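Side-chain contact in nicotinate phosphoribosyltransferase (Vibrio cholerae, PDB 4HL7), which probably catalyses the ATP-dependent formation of nicotinate ribonucleotide from nicotinate and phosphoribosyl diphosphate, a step in NAD biosynthesis: residues Asp197-Leu202 with Phe222-Ile227. Numbering follows the deposited sequence.
Sequences DVLACL and FDLKPI
F222 reaches across to helix 192-205 and lays the outer part of its ring against L199 and A200, two successive residues of the helix. Its CG stands anti to its own carbonyl carbon (chi1 -66°), which carries the ring forward until CE1 lies 3.7 Å from A200 CB, while CZ comes within 3.9 Å of the same methyl. One face of the ring, towards its rim, rests over the backbone of the helix, with A200 N 3.8 Å above the ring plane. Through its second meta carbon, CE2, the F222 ring approaches L199 CB obliquely at 3.9 Å. The carbonyl oxygen of F222 accepts a hydrogen bond from K203 NZ, a polar tie to the same helix beside this apolar contact. At D223 the chain leaves helix 216-222 through a Schellman motif with positive phi (55°), and the next residue, L224, again points its side chain at helix 192-205. Both helices belong to the alpha/beta part of the enzyme, whose parallel sheet is consistent with the TIM-barrel relationship of the family; strand 210-213 lies between them in sequence. L224 makes the looser second contact: its CD1 meets L199 CD2 end to end at 4.4 Å, and both leucines also pack on T213 of that strand, to which K225 and I227 are both backbone hydrogen-bonded. L199 further touches F218 and E183, which places its isobutyl group between helix 216-222 and the sheet.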
ATOM      1  N   ASP A 197     -10.031  16.736  -0.752  1.00 22.94           N
ATOM      2  CA  ASP A 197     -11.478  16.988  -0.872  1.00 24.06           C
ATOM      3  C   ASP A 197     -12.294  15.708  -0.675  1.00 24.27           C
ATOM      4  O   ASP A 197     -13.413  15.742  -0.151  1.00 22.50           O
ATOM      5  CB  ASP A 197     -11.796  17.518  -2.247  1.00 25.68           C
ATOM      6  CG  ASP A 197     -11.362  18.966  -2.439  1.00 31.54           C
ATOM      7  OD1 ASP A 197     -11.051  19.634  -1.442  1.00 33.48           O
ATOM      8  OD2 ASP A 197     -11.258  19.393  -3.604  1.00 32.67           O
ATOM      9  N   VAL A 198     -11.770  14.597  -1.190  1.00 20.79           N
ATOM     10  CA  VAL A 198     -12.407  13.307  -1.037  1.00 21.73           C
ATOM     11  C   VAL A 198     -12.528  12.923   0.426  1.00 22.76           C
ATOM     12  O   VAL A 198     -13.611  12.525   0.883  1.00 23.13           O
ATOM     13  CB  VAL A 198     -11.688  12.205  -1.873  1.00 23.01           C
ATOM     14  CG1 VAL A 198     -12.082  10.810  -1.375  1.00 24.08           C
ATOM     15  CG2 VAL A 198     -12.005  12.448  -3.362  1.00 21.92           C
ATOM     16  N   LEU A 199     -11.456  13.107   1.178  1.00 21.22           N
ATOM     17  CA  LEU A 199     -11.507  12.792   2.590  1.00 21.40           C
ATOM     18  C   LEU A 199     -12.478  13.753   3.333  1.00 22.33           C
ATOM     19  O   LEU A 199     -13.259  13.316   4.179  1.00 21.39           O
ATOM     20  CB  LEU A 199     -10.069  12.793   3.221  1.00 21.28           C
ATOM     21  CG  LEU A 199      -9.265  11.516   2.910  1.00 20.45           C
ATOM     22  CD1 LEU A 199      -7.816  11.730   3.287  1.00 22.68           C
ATOM     23  CD2 LEU A 199      -9.831  10.417   3.787  1.00 22.16           C
ATOM     24  N   ALA A 200     -12.414  15.061   3.021  1.00 22.28           N
ATOM     25  CA  ALA A 200     -13.337  16.048   3.589  1.00 22.82           C
ATOM     26  C   ALA A 200     -14.795  15.619   3.364  1.00 24.50           C
ATOM     27  O   ALA A 200     -15.632  15.716   4.263  1.00 23.44           O
ATOM     28  CB  ALA A 200     -13.090  17.435   2.991  1.00 23.18           C
ATOM     29  N   CYS A 201     -15.100  15.126   2.167  1.00 22.14           N
ATOM     30  CA  CYS A 201     -16.464  14.762   1.823  1.00 22.46           C
ATOM     31  C   CYS A 201     -16.901  13.492   2.586  1.00 23.67           C
ATOM     32  O   CYS A 201     -17.994  13.433   3.164  1.00 24.31           O
ATOM     33  CB  CYS A 201     -16.535  14.581   0.312  1.00 24.11           C
ATOM     34  SG  CYS A 201     -18.066  13.859  -0.334  1.00 28.00           S
ATOM     35  N   LEU A 202     -16.039  12.463   2.604  1.00 21.61           N
ATOM     36  CA  LEU A 202     -16.308  11.256   3.391  1.00 22.45           C
ATOM     37  C   LEU A 202     -16.577  11.593   4.840  1.00 24.64           C
ATOM     38  O   LEU A 202     -17.534  11.104   5.437  1.00 26.92           O
ATOM     39  CB  LEU A 202     -15.151  10.281   3.296  1.00 20.91           C
ATOM     40  CG  LEU A 202     -14.865   9.719   1.913  1.00 21.62           C
ATOM     41  CD1 LEU A 202     -13.541   8.920   1.957  1.00 21.47           C
ATOM     42  CD2 LEU A 202     -16.020   8.916   1.311  1.00 23.38           C
ATOM     43  N   PHE A 222      -7.844  16.085   9.446  1.00 23.23           N
ATOM     44  CA  PHE A 222      -9.292  15.832   9.628  1.00 25.20           C
ATOM     45  C   PHE A 222      -9.626  15.132  10.946  1.00 25.34           C
ATOM     46  O   PHE A 222     -10.764  14.719  11.140  1.00 27.01           O
ATOM     47  CB  PHE A 222      -9.824  14.996   8.433  1.00 24.23           C
ATOM     48  CG  PHE A 222      -9.771  15.722   7.142  1.00 24.91           C
ATOM     49  CD1 PHE A 222     -10.602  16.821   6.923  1.00 24.83           C
ATOM     50  CD2 PHE A 222      -8.872  15.345   6.154  1.00 24.48           C
ATOM     51  CE1 PHE A 222     -10.552  17.526   5.744  1.00 28.78           C
ATOM     52  CE2 PHE A 222      -8.824  16.029   4.958  1.00 24.75           C
ATOM     53  CZ  PHE A 222      -9.671  17.116   4.734  1.00 28.08           C
ATOM     54  N   ASP A 223      -8.620  14.925  11.813  1.00 25.93           N
ATOM     55  CA  ASP A 223      -8.819  14.243  13.091  1.00 27.05           C
ATOM     56  C   ASP A 223      -9.455  12.890  12.853  1.00 25.81           C
ATOM     57  O   ASP A 223     -10.513  12.548  13.434  1.00 26.70           O
ATOM     58  CB  ASP A 223      -9.660  15.100  14.062  1.00 31.21           C
ATOM     59  CG  ASP A 223      -9.761  14.472  15.467  1.00 35.90           C
ATOM     60  OD1 ASP A 223      -8.777  13.831  15.951  1.00 34.74           O
ATOM     61  OD2 ASP A 223     -10.833  14.561  16.074  1.00 36.28           O
ATOM     62  N   LEU A 224      -8.825  12.124  11.962  1.00 23.30           N
ATOM     63  CA  LEU A 224      -9.248  10.778  11.677  1.00 22.98           C
ATOM     64  C   LEU A 224      -8.181   9.877  12.208  1.00 22.78           C
ATOM     65  O   LEU A 224      -7.022  10.292  12.335  1.00 22.69           O
ATOM     66  CB  LEU A 224      -9.397  10.562  10.155  1.00 23.65           C
ATOM     67  CG  LEU A 224     -10.517  11.391   9.561  1.00 25.74           C
ATOM     68  CD1 LEU A 224     -10.441  11.315   8.048  1.00 26.26           C
ATOM     69  CD2 LEU A 224     -11.866  10.868  10.050  1.00 29.41           C
ATOM     70  N   LYS A 225      -8.563   8.643  12.491  1.00 20.17           N
ATOM     71  CA  LYS A 225      -7.647   7.647  13.009  1.00 21.93           C
ATOM     72  C   LYS A 225      -6.690   7.196  11.871  1.00 20.61           C
ATOM     73  O   LYS A 225      -7.159   6.827  10.805  1.00 18.76           O
ATOM     74  CB  LYS A 225      -8.476   6.474  13.548  1.00 23.08           C
ATOM     75  CG  LYS A 225      -7.655   5.356  14.170  1.00 24.54           C
ATOM     76  N   PRO A 226      -5.342   7.222  12.114  1.00 20.31           N
ATOM     77  CA  PRO A 226      -4.400   6.685  11.106  1.00 19.86           C
ATOM     78  C   PRO A 226      -4.402   5.160  11.194  1.00 24.22           C
ATOM     79  O   PRO A 226      -4.314   4.613  12.293  1.00 24.70           O
ATOM     80  CB  PRO A 226      -3.036   7.296  11.519  1.00 20.77           C
ATOM     81  CG  PRO A 226      -3.183   7.682  12.931  1.00 19.60           C
ATOM     82  CD  PRO A 226      -4.646   7.941  13.214  1.00 19.24           C
ATOM     83  N   ILE A 227      -4.578   4.487  10.059  1.00 21.77           N
ATOM     84  CA  ILE A 227      -4.563   2.993   9.984  1.00 25.76           C
ATOM     85  C   ILE A 227      -3.350   2.564   9.135  1.00 29.19           C
ATOM     86  O   ILE A 227      -3.083   3.148   8.044  1.00 24.93           O
ATOM     87  CB  ILE A 227      -5.907   2.482   9.333  1.00 28.22           C
ATOM     88  CG1 ILE A 227      -7.127   3.154   9.991  1.00 31.30           C
ATOM     89  CG2 ILE A 227      -6.068   0.950   9.349  1.00 28.41           C
ATOM     90  CD1 ILE A 227      -7.411   2.720  11.404  1.00 29.40           C
TER